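Local coordinates for Rho GTPase-activating protein 26 (Gallus gallus, PDB 1F7C), which accelerates GTP hydrolysis by the Rho-family GTPases RHOA and CDC42 through its all-helical RhoGAP (BH) domain, the part of the protein in this model, at residues 43-48 and 57-62; 150-155 and 182-187; 158-163 and 207-212; 103-108 and 178-183. All blocks are in the same frame, centred on the assembly; numbering follows the deposited sequence.

All four contacts belong to one all-helical RhoGAP domain. Contact 2 lies nearest the middle of the chain and is pure leucine packing. Contact 1 is also buried, but it sets a tyrosine hydroxyl among methyl groups and joins helix 35-51 to the loop of the predicted arginine finger. Contacts 2 and 3 both use helix 146-164, and contact 3, only partly buried, brings a histidine ring against an alanine. Contacts 2 and 4 meet on the kinked end of helix 173-184 and share P182 and T183; contact 4 is the mixed one, with an exposed arginine at its margin and a bridging water. H158 ties contact 3 to contact 1 through Y59.

Contact 1 (43-48 and 57-62); sequences KCIHAV and GLYRIV
Y59 brings its phenol up to I45 and V48, and with L58 it holds the arginine-finger loop of the RhoGAP fold against helix 35-51. This is the tight side, with V48, L58 and Y59 all buried. The Y59 OH lies 3.8 Å from V48 CG2 and 4.0 Å from I45 CD1; V48 comes to the phenol from the opposite direction, while the I45 chain crosses it at about a right angle. V48 CG1 is anti to its backbone N (chi1 170°), which splits the two methyls between partners: CG2 serves the tyrosine, and CG1 meets L58 tip to tip, 4.0 Å from L58 CD2. The methyls offer the hydroxyl no polar partner; NE2 of H158, on helix 146-164, supplies one through a hydrogen bond. The same ring also meets that of F180 edge-to-face. On the other side the loop turns out to solvent. R60, I61 and V62 are exposed and do not touch 43-48, and R60 is the predicted arginine finger, expected to stabilise the transition state of GTP hydrolysis. The turn that carries it starts at G57, whose phi is positive (70°) and whose carbonyl O accepts from two amides, R60 N at 2.8 Å and I61 N at 2.9 Å.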
loop_
_atom_site.group_PDB
_atom_site.type_symbol
_atom_site.label_atom_id
_atom_site.label_comp_id
_atom_site.label_asym_id
_atom_site.label_seq_id
_atom_site.Cartn_x
_atom_site.Cartn_y
_atom_site.Cartn_z
ATOM N N LYS A 43 3.537 7.802 10.543
ATOM C CA LYS A 43 3.817 7.294 11.874
ATOM C C LYS A 43 3.907 5.773 11.848
ATOM O O LYS A 43 4.729 5.181 12.551
ATOM C CB LYS A 43 2.725 7.723 12.851
ATOM C CG LYS A 43 2.645 9.213 13.122
ATOM C CD LYS A 43 1.483 9.506 14.077
ATOM C CE LYS A 43 1.291 11.002 14.318
ATOM N NZ LYS A 43 2.480 11.650 14.944
ATOM N N CYS A 44 3.065 5.139 11.036
ATOM C CA CYS A 44 3.061 3.687 10.937
ATOM C C CYS A 44 4.251 3.168 10.146
ATOM O O CYS A 44 4.847 2.149 10.500
ATOM C CB CYS A 44 1.767 3.198 10.297
ATOM S SG CYS A 44 0.317 3.315 11.357
ATOM N N ILE A 45 4.600 3.867 9.074
ATOM C CA ILE A 45 5.728 3.451 8.252
ATOM C C ILE A 45 7.003 3.521 9.073
ATOM O O ILE A 45 7.804 2.590 9.083
ATOM C CB ILE A 45 5.899 4.356 7.010
ATOM C CG1 ILE A 45 4.759 4.115 6.028
ATOM C CG2 ILE A 45 7.232 4.095 6.347
ATOM C CD1 ILE A 45 4.402 2.678 5.887
ATOM N N HIS A 46 7.170 4.636 9.772
ATOM C CA HIS A 46 8.347 4.854 10.588
ATOM C C HIS A 46 8.549 3.809 11.670
ATOM O O HIS A 46 9.668 3.338 11.872
ATOM C CB HIS A 46 8.302 6.241 11.224
ATOM C CG HIS A 46 9.506 6.549 12.054
ATOM N ND1 HIS A 46 9.564 6.288 13.406
ATOM C CD2 HIS A 46 10.727 7.020 11.705
ATOM C CE1 HIS A 46 10.771 6.584 13.855
ATOM N NE2 HIS A 46 11.495 7.029 12.845
ATOM N N ALA A 47 7.474 3.445 12.362
ATOM C CA ALA A 47 7.570 2.456 13.429
ATOM C C ALA A 47 7.950 1.074 12.900
ATOM O O ALA A 47 8.788 0.375 13.485
ATOM C CB ALA A 47 6.248 2.375 14.197
ATOM N N VAL A 48 7.326 0.674 11.799
ATOM C CA VAL A 48 7.620 -0.621 11.222
ATOM C C VAL A 48 9.076 -0.667 10.779
ATOM O O VAL A 48 9.770 -1.638 11.031
ATOM C CB VAL A 48 6.671 -0.925 10.023
ATOM C CG1 VAL A 48 7.124 -2.172 9.266
ATOM C CG2 VAL A 48 5.270 -1.151 10.541
ATOM N N GLY A 57 5.981 -12.179 8.612
ATOM C CA GLY A 57 4.614 -11.956 8.172
ATOM C C GLY A 57 4.089 -10.530 8.265
ATOM O O GLY A 57 2.894 -10.325 8.492
ATOM N N LEU A 58 4.970 -9.546 8.094
ATOM C CA LEU A 58 4.572 -8.139 8.142
ATOM C C LEU A 58 3.401 -7.879 7.202
ATOM O O LEU A 58 3.489 -8.150 5.998
ATOM C CB LEU A 58 5.731 -7.225 7.726
ATOM C CG LEU A 58 6.821 -6.825 8.718
ATOM C CD1 LEU A 58 7.859 -5.985 7.984
ATOM C CD2 LEU A 58 6.219 -6.033 9.884
ATOM N N TYR A 59 2.314 -7.352 7.764
ATOM C CA TYR A 59 1.106 -7.023 7.011
ATOM C C TYR A 59 0.238 -8.234 6.630
ATOM O O TYR A 59 -0.851 -8.076 6.088
ATOM C CB TYR A 59 1.468 -6.201 5.757
ATOM C CG TYR A 59 2.075 -4.851 6.081
ATOM C CD1 TYR A 59 3.448 -4.611 5.912
ATOM C CD2 TYR A 59 1.284 -3.818 6.580
ATOM C CE1 TYR A 59 4.013 -3.365 6.236
ATOM C CE2 TYR A 59 1.832 -2.569 6.913
ATOM C CZ TYR A 59 3.192 -2.347 6.737
ATOM O OH TYR A 59 3.715 -1.114 7.057
ATOM N N ARG A 60 0.722 -9.437 6.910
ATOM C CA ARG A 60 -0.035 -10.653 6.624
ATOM C C ARG A 60 -0.688 -11.067 7.942
ATOM O O ARG A 60 -1.849 -11.464 7.986
ATOM C CB ARG A 60 0.900 -11.765 6.134
ATOM C CG ARG A 60 0.204 -13.096 5.868
ATOM C CD ARG A 60 1.170 -14.264 6.004
ATOM N NE ARG A 60 2.072 -14.396 4.864
ATOM C CZ ARG A 60 3.259 -14.999 4.916
ATOM N NH1 ARG A 60 3.687 -15.521 6.061
ATOM N NH2 ARG A 60 4.015 -15.094 3.824
ATOM N N ILE A 61 0.081 -10.956 9.018
ATOM C CA ILE A 61 -0.380 -11.297 10.355
ATOM C C ILE A 61 -1.259 -10.170 10.855
ATOM O O ILE A 61 -0.838 -9.016 10.891
ATOM C CB ILE A 61 0.808 -11.483 11.332
ATOM C CG1 ILE A 61 1.656 -12.680 10.894
ATOM C CG2 ILE A 61 0.303 -11.657 12.755
ATOM C CD1 ILE A 61 0.868 -13.979 10.750
ATOM N N VAL A 62 -2.480 -10.517 11.241
ATOM C CA VAL A 62 -3.446 -9.546 11.726
ATOM C C VAL A 62 -3.378 -9.381 13.237
ATOM O O VAL A 62 -3.199 -10.352 13.968
ATOM C CB VAL A 62 -4.862 -9.971 11.324
ATOM C CG1 VAL A 62 -5.861 -8.925 11.765
ATOM C CG2 VAL A 62 -4.921 -10.178 9.814
#

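Contact 2 (150-155 and 182-187); sequences QMLHLL and PTLLRP
L152 and L184 mark the closest approach of the two backbones, and even there their CA atoms stand 9.1 Å apart. Segment 150-155 is regular helix, with L154 N bonded to Q150 O at 3.1 Å and L155 N to M151 O at 3.0 Å. Segment 182-187 is the irregular end of helix 173-184: it is kinked at P182, which has no N-H to give, and at T183, whose N makes only a weak bond, to F180 O; L185 is the first residue to leave helical geometry. Leucines bridge the gap. L184 points at the other helix and divides its two methyls between residues three apart on it, CD1 meeting L152 CD1 at 4.2 Å and CD2 meeting L155 CD1 at 4.4 Å. L152 does not start out toward L184; its CG, anti to the backbone N (chi1 -167°), is what carries CD1 across. The joint is small and wholly apolar, away from the predicted arginine finger. Neighbours complete the hydrophobic core around it: I205 of helix 198-210 packs on L184, L112 from a loop on L152, and L105 of helix 94-106 on L155, while M151 packs on F38 and I41 of helix 35-51.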
loop_
_atom_site.group_PDB
_atom_site.type_symbol
_atom_site.label_atom_id
_atom_site.label_comp_id
_atom_site.label_asym_id
_atom_site.label_seq_id
_atom_site.Cartn_x
_atom_site.Cartn_y
_atom_site.Cartn_z
ATOM N N GLN A 150 0.931 10.825 -3.896
ATOM C CA GLN A 150 1.823 11.000 -2.767
ATOM C C GLN A 150 1.748 9.884 -1.744
ATOM O O GLN A 150 2.777 9.360 -1.332
ATOM C CB GLN A 150 1.550 12.327 -2.073
ATOM C CG GLN A 150 2.521 13.430 -2.437
ATOM C CD GLN A 150 2.277 14.695 -1.628
ATOM O OE1 GLN A 150 2.092 14.637 -0.403
ATOM N NE2 GLN A 150 2.286 15.844 -2.302
ATOM N N MET A 151 0.540 9.531 -1.315
ATOM C CA MET A 151 0.399 8.471 -0.337
ATOM C C MET A 151 0.856 7.149 -0.933
ATOM O O MET A 151 1.507 6.350 -0.269
ATOM C CB MET A 151 -1.042 8.343 0.126
ATOM C CG MET A 151 -1.165 7.430 1.307
ATOM S SD MET A 151 -2.715 7.644 2.150
ATOM C CE MET A 151 -2.443 9.239 2.899
ATOM N N LEU A 152 0.508 6.933 -2.195
ATOM C CA LEU A 152 0.883 5.729 -2.898
ATOM C C LEU A 152 2.423 5.641 -2.970
ATOM O O LEU A 152 3.009 4.558 -2.919
ATOM C CB LEU A 152 0.283 5.774 -4.304
ATOM C CG LEU A 152 0.290 4.489 -5.121
ATOM C CD1 LEU A 152 -0.549 3.412 -4.414
ATOM C CD2 LEU A 152 -0.262 4.790 -6.505
ATOM N N HIS A 153 3.067 6.796 -3.086
ATOM C CA HIS A 153 4.521 6.861 -3.167
ATOM C C HIS A 153 5.173 6.414 -1.853
ATOM O O HIS A 153 6.102 5.607 -1.862
ATOM C CB HIS A 153 4.968 8.285 -3.511
ATOM C CG HIS A 153 6.431 8.402 -3.798
ATOM N ND1 HIS A 153 7.053 9.611 -4.020
ATOM C CD2 HIS A 153 7.393 7.455 -3.921
ATOM C CE1 HIS A 153 8.334 9.403 -4.270
ATOM N NE2 HIS A 153 8.565 8.104 -4.216
ATOM N N LEU A 154 4.687 6.948 -0.735
ATOM C CA LEU A 154 5.206 6.594 0.578
ATOM C C LEU A 154 5.035 5.111 0.827
ATOM O O LEU A 154 5.931 4.461 1.347
ATOM C CB LEU A 154 4.469 7.344 1.687
ATOM C CG LEU A 154 4.614 8.857 1.789
ATOM C CD1 LEU A 154 3.651 9.390 2.856
ATOM C CD2 LEU A 154 6.038 9.210 2.139
ATOM N N LEU A 155 3.870 4.582 0.471
ATOM C CA LEU A 155 3.583 3.174 0.666
ATOM C C LEU A 155 4.460 2.230 -0.139
ATOM O O LEU A 155 4.968 1.263 0.410
ATOM C CB LEU A 155 2.120 2.881 0.352
ATOM C CG LEU A 155 1.172 2.917 1.547
ATOM C CD1 LEU A 155 -0.275 2.800 1.055
ATOM C CD2 LEU A 155 1.525 1.786 2.507
ATOM N N PRO A 182 -5.992 -6.227 -2.978
ATOM C CA PRO A 182 -7.410 -6.004 -2.690
ATOM C C PRO A 182 -7.660 -4.830 -1.748
ATOM O O PRO A 182 -8.795 -4.394 -1.586
ATOM C CB PRO A 182 -7.843 -7.333 -2.083
ATOM C CG PRO A 182 -6.649 -7.710 -1.294
ATOM C CD PRO A 182 -5.493 -7.399 -2.236
ATOM N N THR A 183 -6.601 -4.315 -1.138
ATOM C CA THR A 183 -6.727 -3.208 -0.205
ATOM C C THR A 183 -6.595 -1.850 -0.875
ATOM O O THR A 183 -7.071 -0.845 -0.345
ATOM C CB THR A 183 -5.651 -3.292 0.892
ATOM O OG1 THR A 183 -5.696 -4.582 1.508
ATOM C CG2 THR A 183 -5.878 -2.221 1.945
ATOM N N LEU A 184 -5.944 -1.815 -2.033
ATOM C CA LEU A 184 -5.728 -0.558 -2.738
ATOM C C LEU A 184 -6.623 -0.388 -3.956
ATOM O O LEU A 184 -6.759 0.711 -4.490
ATOM C CB LEU A 184 -4.255 -0.437 -3.149
ATOM C CG LEU A 184 -3.234 -0.408 -2.009
ATOM C CD1 LEU A 184 -1.870 -0.130 -2.596
ATOM C CD2 LEU A 184 -3.596 0.664 -0.983
ATOM N N LEU A 185 -7.215 -1.493 -4.392
ATOM C CA LEU A 185 -8.127 -1.521 -5.531
ATOM C C LEU A 185 -9.351 -2.293 -5.053
ATOM O O LEU A 185 -9.293 -3.512 -4.937
ATOM C CB LEU A 185 -7.489 -2.261 -6.704
ATOM C CG LEU A 185 -6.306 -1.589 -7.398
ATOM C CD1 LEU A 185 -5.266 -2.622 -7.765
ATOM C CD2 LEU A 185 -6.782 -0.855 -8.630
ATOM N N ARG A 186 -10.446 -1.597 -4.754
ATOM C CA ARG A 186 -11.648 -2.278 -4.284
ATOM C C ARG A 186 -12.452 -2.811 -5.461
ATOM O O ARG A 186 -13.067 -2.040 -6.193
ATOM C CB ARG A 186 -12.556 -1.337 -3.486
ATOM C CG ARG A 186 -11.933 -0.605 -2.303
ATOM C CD ARG A 186 -13.042 0.119 -1.541
ATOM N NE ARG A 186 -12.603 1.259 -0.732
ATOM C CZ ARG A 186 -11.729 1.195 0.269
ATOM N NH1 ARG A 186 -11.168 0.040 0.601
ATOM N NH2 ARG A 186 -11.434 2.288 0.957
ATOM N N PRO A 187 -12.461 -4.141 -5.658
ATOM C CA PRO A 187 -13.202 -4.785 -6.752
ATOM C C PRO A 187 -14.699 -4.439 -6.772
ATOM O O PRO A 187 -15.144 -3.619 -5.937
ATOM C CB PRO A 187 -12.970 -6.275 -6.494
ATOM C CG PRO A 187 -11.600 -6.298 -5.896
ATOM C CD PRO A 187 -11.650 -5.133 -4.925
#

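Contact 3 (158-163 and 207-212); sequences HLAKVA and ILIENH
I209 sets its two branches against L159 and A160, joining helix 146-164 to helix 198-210 within the helical bundle of the RhoGAP domain. The backbones come very near each other here, 5.4 Å between A160 CA and I209 CA, and alanine's small side chain suits so close an approach. The two ends of the isoleucine do different work. CG2, anti to the backbone N, lies 3.8 Å from A160 CA, against the helix backbone itself; CD1 goes the other way, 4.1 Å from L159 CD1, the two chains slanting past each other. Cut back to an alanine, I209 would probably leave a gap beside L159 CD1 and over the A160 backbone. On the other flank H212 takes over: its CD2 and NE2 both lie 3.5 Å from A160 CB. The imidazole reaches there because its CG is placed between the backbone N and the carbonyl carbon (chi1 73°), and the I209 carbonyl O lies at its edge, in the ring plane. Farther out, M156 packs on both I209 and H212, and F180 of helix 173-184 covers L159. The end of helix 198-210 is fastened from within by N211, which is already out of helical geometry: its ND2 donates to I207 O at 2.9 Å, in the carbonyl plane on a lone pair, with an N-H...O angle of 151°.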
loop_
_atom_site.group_PDB
_atom_site.type_symbol
_atom_site.label_atom_id
_atom_site.label_comp_id
_atom_site.label_asym_id
_atom_site.label_seq_id
_atom_site.Cartn_x
_atom_site.Cartn_y
_atom_site.Cartn_z
ATOM N N HIS A 158 8.134 2.195 1.006
ATOM C CA HIS A 158 8.199 1.430 2.249
ATOM C C HIS A 158 8.087 -0.077 2.037
ATOM O O HIS A 158 8.818 -0.857 2.664
ATOM C CB HIS A 158 7.098 1.897 3.219
ATOM C CG HIS A 158 6.871 0.967 4.374
ATOM N ND1 HIS A 158 7.749 0.858 5.431
ATOM C CD2 HIS A 158 5.880 0.075 4.615
ATOM C CE1 HIS A 158 7.309 -0.059 6.274
ATOM N NE2 HIS A 158 6.177 -0.549 5.803
ATOM N N LEU A 159 7.173 -0.495 1.167
ATOM C CA LEU A 159 6.995 -1.922 0.898
ATOM C C LEU A 159 8.223 -2.518 0.203
ATOM O O LEU A 159 8.547 -3.680 0.422
ATOM C CB LEU A 159 5.734 -2.171 0.058
ATOM C CG LEU A 159 4.391 -1.845 0.735
ATOM C CD1 LEU A 159 3.262 -2.294 -0.161
ATOM C CD2 LEU A 159 4.282 -2.545 2.075
ATOM N N ALA A 160 8.909 -1.725 -0.619
ATOM C CA ALA A 160 10.108 -2.197 -1.317
ATOM C C ALA A 160 11.201 -2.551 -0.299
ATOM O O ALA A 160 11.974 -3.486 -0.505
ATOM C CB ALA A 160 10.629 -1.124 -2.276
ATOM N N LYS A 161 11.249 -1.790 0.790
ATOM C CA LYS A 161 12.208 -2.003 1.857
ATOM C C LYS A 161 11.810 -3.240 2.635
ATOM O O LYS A 161 12.664 -4.022 3.050
ATOM C CB LYS A 161 12.232 -0.808 2.809
ATOM C CG LYS A 161 12.871 0.441 2.260
ATOM C CD LYS A 161 12.891 1.493 3.345
ATOM C CE LYS A 161 13.406 2.813 2.848
ATOM N NZ LYS A 161 13.497 3.753 4.004
ATOM N N VAL A 162 10.506 -3.402 2.851
ATOM C CA VAL A 162 9.998 -4.561 3.566
ATOM C C VAL A 162 10.369 -5.805 2.771
ATOM O O VAL A 162 10.885 -6.778 3.334
ATOM C CB VAL A 162 8.456 -4.531 3.707
ATOM C CG1 VAL A 162 7.950 -5.895 4.150
ATOM C CG2 VAL A 162 8.037 -3.471 4.712
ATOM N N ALA A 163 10.122 -5.757 1.459
ATOM C CA ALA A 163 10.395 -6.894 0.581
ATOM C C ALA A 163 11.871 -7.239 0.432
ATOM O O ALA A 163 12.223 -8.401 0.237
ATOM C CB ALA A 163 9.775 -6.663 -0.810
ATOM N N ILE A 207 4.223 -4.573 -9.589
ATOM C CA ILE A 207 4.918 -3.686 -10.504
ATOM C C ILE A 207 5.284 -2.368 -9.821
ATOM O O ILE A 207 6.370 -1.845 -10.016
ATOM C CB ILE A 207 4.058 -3.392 -11.748
ATOM C CG1 ILE A 207 3.906 -4.669 -12.582
ATOM C CG2 ILE A 207 4.703 -2.297 -12.584
ATOM C CD1 ILE A 207 2.830 -4.593 -13.664
ATOM N N LEU A 208 4.377 -1.844 -9.008
ATOM C CA LEU A 208 4.627 -0.591 -8.309
ATOM C C LEU A 208 5.725 -0.700 -7.264
ATOM O O LEU A 208 6.441 0.271 -7.017
ATOM C CB LEU A 208 3.345 -0.080 -7.654
ATOM C CG LEU A 208 2.285 0.473 -8.615
ATOM C CD1 LEU A 208 1.083 0.953 -7.820
ATOM C CD2 LEU A 208 2.868 1.614 -9.428
ATOM N N ILE A 209 5.850 -1.869 -6.640
ATOM C CA ILE A 209 6.884 -2.091 -5.630
ATOM C C ILE A 209 8.255 -2.223 -6.312
ATOM O O ILE A 209 9.224 -1.583 -5.911
ATOM C CB ILE A 209 6.606 -3.379 -4.801
ATOM C CG1 ILE A 209 5.346 -3.189 -3.952
ATOM C CG2 ILE A 209 7.810 -3.716 -3.908
ATOM C CD1 ILE A 209 4.886 -4.455 -3.247
ATOM N N GLU A 210 8.317 -3.025 -7.368
ATOM C CA GLU A 210 9.567 -3.240 -8.073
ATOM C C GLU A 210 10.103 -2.098 -8.928
ATOM O O GLU A 210 11.285 -2.084 -9.247
ATOM C CB GLU A 210 9.471 -4.515 -8.908
ATOM C CG GLU A 210 9.649 -5.771 -8.070
ATOM C CD GLU A 210 9.563 -7.044 -8.882
ATOM O OE1 GLU A 210 10.267 -7.135 -9.910
ATOM O OE2 GLU A 210 8.800 -7.955 -8.492
ATOM N N ASN A 211 9.259 -1.135 -9.288
ATOM C CA ASN A 211 9.717 -0.024 -10.115
ATOM C C ASN A 211 9.336 1.304 -9.498
ATOM O O ASN A 211 9.131 2.280 -10.222
ATOM C CB ASN A 211 9.092 -0.107 -11.505
ATOM C CG ASN A 211 9.346 -1.441 -12.182
ATOM O OD1 ASN A 211 10.425 -1.686 -12.726
ATOM N ND2 ASN A 211 8.349 -2.319 -12.141
ATOM N N HIS A 212 9.255 1.355 -8.170
ATOM C CA HIS A 212 8.845 2.584 -7.505
ATOM C C HIS A 212 9.760 3.783 -7.772
ATOM O O HIS A 212 9.276 4.898 -7.944
ATOM C CB HIS A 212 8.676 2.344 -5.995
ATOM C CG HIS A 212 9.963 2.177 -5.256
ATOM N ND1 HIS A 212 10.624 3.234 -4.666
ATOM C CD2 HIS A 212 10.731 1.084 -5.038
ATOM C CE1 HIS A 212 11.743 2.800 -4.116
ATOM N NE2 HIS A 212 11.833 1.500 -4.327
#

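Contact 4 (103-108 and 178-183); sequences TYLRML and VVFGPT
T183 lays its CG2 methyl over the start of two side chains at once, 3.9 Å from L105 CB and 3.8 Å from R106 CG. With CG2 anti to the backbone N, the methyl goes to helix 94-106 while OG1 stays beside the N (chi1 -53°) and turns back to its own helix, donating to V179 O at 2.9 Å in the carbonyl plane. Helix 173-184 is kinked here: T183 N makes only a weak bond, to F180 O, and the V179 carbonyl is taken by the hydroxyl instead. With a valine here the V179 carbonyl would probably lose this donor, at the kink where the backbone N gives only a weak bond. Within the RhoGAP bundle this joins the C-terminal ends of two helices, 94-106 and 173-184, about 8 Å from the predicted arginine finger R60 as measured between its side chain and that of F180. Deeper in, L105 sends CD1 to the edge of the F180 ring, 4.3 Å from CE2 and near the ring plane. Toward the surface the exposed R106 bends at chi3 (-69°), and its guanidinium has T183 OG1 at its edge without bonding to it. R186 reaches back to the end of helix 94-106 and the turn after it, its NH2 hydrogen-bonded to L105 O and L108 O. One water spans the gap, donating to L105 O at 3.1 Å and to T183 O at 3.0 Å.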
loop_
_atom_site.group_PDB
_atom_site.type_symbol
_atom_site.label_atom_id
_atom_site.label_comp_id
_atom_site.label_asym_id
_atom_site.label_seq_id
_atom_site.Cartn_x
_atom_site.Cartn_y
_atom_site.Cartn_z
ATOM N N THR A 103 -6.378 -1.078 7.890
ATOM C CA THR A 103 -7.779 -0.726 8.104
ATOM C C THR A 103 -8.040 0.738 7.734
ATOM O O THR A 103 -9.111 1.064 7.225
ATOM C CB THR A 103 -8.232 -0.999 9.564
ATOM O OG1 THR A 103 -7.552 -0.113 10.457
ATOM C CG2 THR A 103 -7.926 -2.437 9.956
ATOM N N TYR A 104 -7.064 1.614 7.979
ATOM C CA TYR A 104 -7.208 3.022 7.619
ATOM C C TYR A 104 -7.415 3.130 6.110
ATOM O O TYR A 104 -8.191 3.961 5.641
ATOM C CB TYR A 104 -5.961 3.828 7.991
ATOM C CG TYR A 104 -5.855 5.140 7.228
ATOM C CD1 TYR A 104 -6.559 6.274 7.636
ATOM C CD2 TYR A 104 -5.101 5.225 6.058
ATOM C CE1 TYR A 104 -6.521 7.461 6.896
ATOM C CE2 TYR A 104 -5.056 6.405 5.303
ATOM C CZ TYR A 104 -5.771 7.518 5.729
ATOM O OH TYR A 104 -5.752 8.670 4.971
ATOM N N LEU A 105 -6.703 2.295 5.358
ATOM C CA LEU A 105 -6.804 2.292 3.908
ATOM C C LEU A 105 -8.155 1.774 3.416
ATOM O O LEU A 105 -8.650 2.205 2.375
ATOM C CB LEU A 105 -5.674 1.457 3.302
ATOM C CG LEU A 105 -4.287 2.101 3.330
ATOM C CD1 LEU A 105 -3.238 1.117 2.834
ATOM C CD2 LEU A 105 -4.300 3.348 2.457
ATOM N N ARG A 106 -8.744 0.847 4.164
ATOM C CA ARG A 106 -10.037 0.294 3.800
ATOM C C ARG A 106 -11.186 1.212 4.242
ATOM O O ARG A 106 -12.333 1.019 3.842
ATOM C CB ARG A 106 -10.193 -1.102 4.408
ATOM C CG ARG A 106 -9.238 -2.127 3.800
ATOM C CD ARG A 106 -9.754 -3.548 3.981
ATOM N NE ARG A 106 -9.725 -3.979 5.376
ATOM C CZ ARG A 106 -8.669 -4.523 5.972
ATOM N NH1 ARG A 106 -7.544 -4.712 5.293
ATOM N NH2 ARG A 106 -8.740 -4.878 7.250
ATOM N N MET A 107 -10.860 2.215 5.054
ATOM C CA MET A 107 -11.837 3.180 5.555
ATOM C C MET A 107 -11.951 4.422 4.677
ATOM O O MET A 107 -12.745 5.317 4.963
ATOM C CB MET A 107 -11.468 3.634 6.966
ATOM C CG MET A 107 -11.853 2.683 8.071
ATOM S SD MET A 107 -11.230 3.281 9.651
ATOM C CE MET A 107 -11.998 4.909 9.762
ATOM N N LEU A 108 -11.146 4.494 3.625
ATOM C CA LEU A 108 -11.201 5.646 2.738
ATOM C C LEU A 108 -12.480 5.578 1.922
ATOM O O LEU A 108 -12.897 4.498 1.495
ATOM C CB LEU A 108 -9.983 5.663 1.821
ATOM C CG LEU A 108 -8.669 5.898 2.567
ATOM C CD1 LEU A 108 -7.498 5.748 1.613
ATOM C CD2 LEU A 108 -8.684 7.285 3.203
ATOM N N VAL A 178 -0.366 -9.751 -2.637
ATOM C CA VAL A 178 -1.581 -10.440 -2.217
ATOM C C VAL A 178 -2.293 -9.688 -1.102
ATOM O O VAL A 178 -3.523 -9.635 -1.073
ATOM C CB VAL A 178 -1.269 -11.886 -1.723
ATOM C CG1 VAL A 178 -2.422 -12.426 -0.886
ATOM C CG2 VAL A 178 -1.026 -12.796 -2.919
ATOM N N VAL A 179 -1.521 -9.117 -0.181
ATOM C CA VAL A 179 -2.101 -8.376 0.932
ATOM C C VAL A 179 -2.627 -7.004 0.540
ATOM O O VAL A 179 -3.667 -6.574 1.019
ATOM C CB VAL A 179 -1.080 -8.150 2.058
ATOM C CG1 VAL A 179 -1.715 -7.344 3.175
ATOM C CG2 VAL A 179 -0.581 -9.478 2.585
ATOM N N PHE A 180 -1.913 -6.321 -0.341
ATOM C CA PHE A 180 -2.309 -4.971 -0.719
ATOM C C PHE A 180 -3.119 -4.801 -1.992
ATOM O O PHE A 180 -3.740 -3.766 -2.180
ATOM C CB PHE A 180 -1.071 -4.060 -0.765
ATOM C CG PHE A 180 -0.547 -3.696 0.596
ATOM C CD1 PHE A 180 0.402 -4.497 1.236
ATOM C CD2 PHE A 180 -1.027 -2.568 1.259
ATOM C CE1 PHE A 180 0.861 -4.183 2.514
ATOM C CE2 PHE A 180 -0.576 -2.246 2.534
ATOM C CZ PHE A 180 0.376 -3.060 3.167
ATOM N N GLY A 181 -3.108 -5.808 -2.856
ATOM C CA GLY A 181 -3.862 -5.732 -4.093
ATOM C C GLY A 181 -5.329 -5.444 -3.839
ATOM O O GLY A 181 -5.877 -4.503 -4.402
ATOM N N PRO A 182 -5.992 -6.227 -2.978
ATOM C CA PRO A 182 -7.410 -6.004 -2.690
ATOM C C PRO A 182 -7.660 -4.830 -1.748
ATOM O O PRO A 182 -8.795 -4.394 -1.586
ATOM C CB PRO A 182 -7.843 -7.333 -2.083
ATOM C CG PRO A 182 -6.649 -7.710 -1.294
ATOM C CD PRO A 182 -5.493 -7.399 -2.236
ATOM N N THR A 183 -6.601 -4.315 -1.138
ATOM C CA THR A 183 -6.727 -3.208 -0.205
ATOM C C THR A 183 -6.595 -1.850 -0.875
ATOM O O THR A 183 -7.071 -0.845 -0.345
ATOM C CB THR A 183 -5.651 -3.292 0.892
ATOM O OG1 THR A 183 -5.696 -4.582 1.508
ATOM C CG2 THR A 183 -5.878 -2.221 1.945
HETATM O O HOH W 1 -7.478 2.103 -0.484
#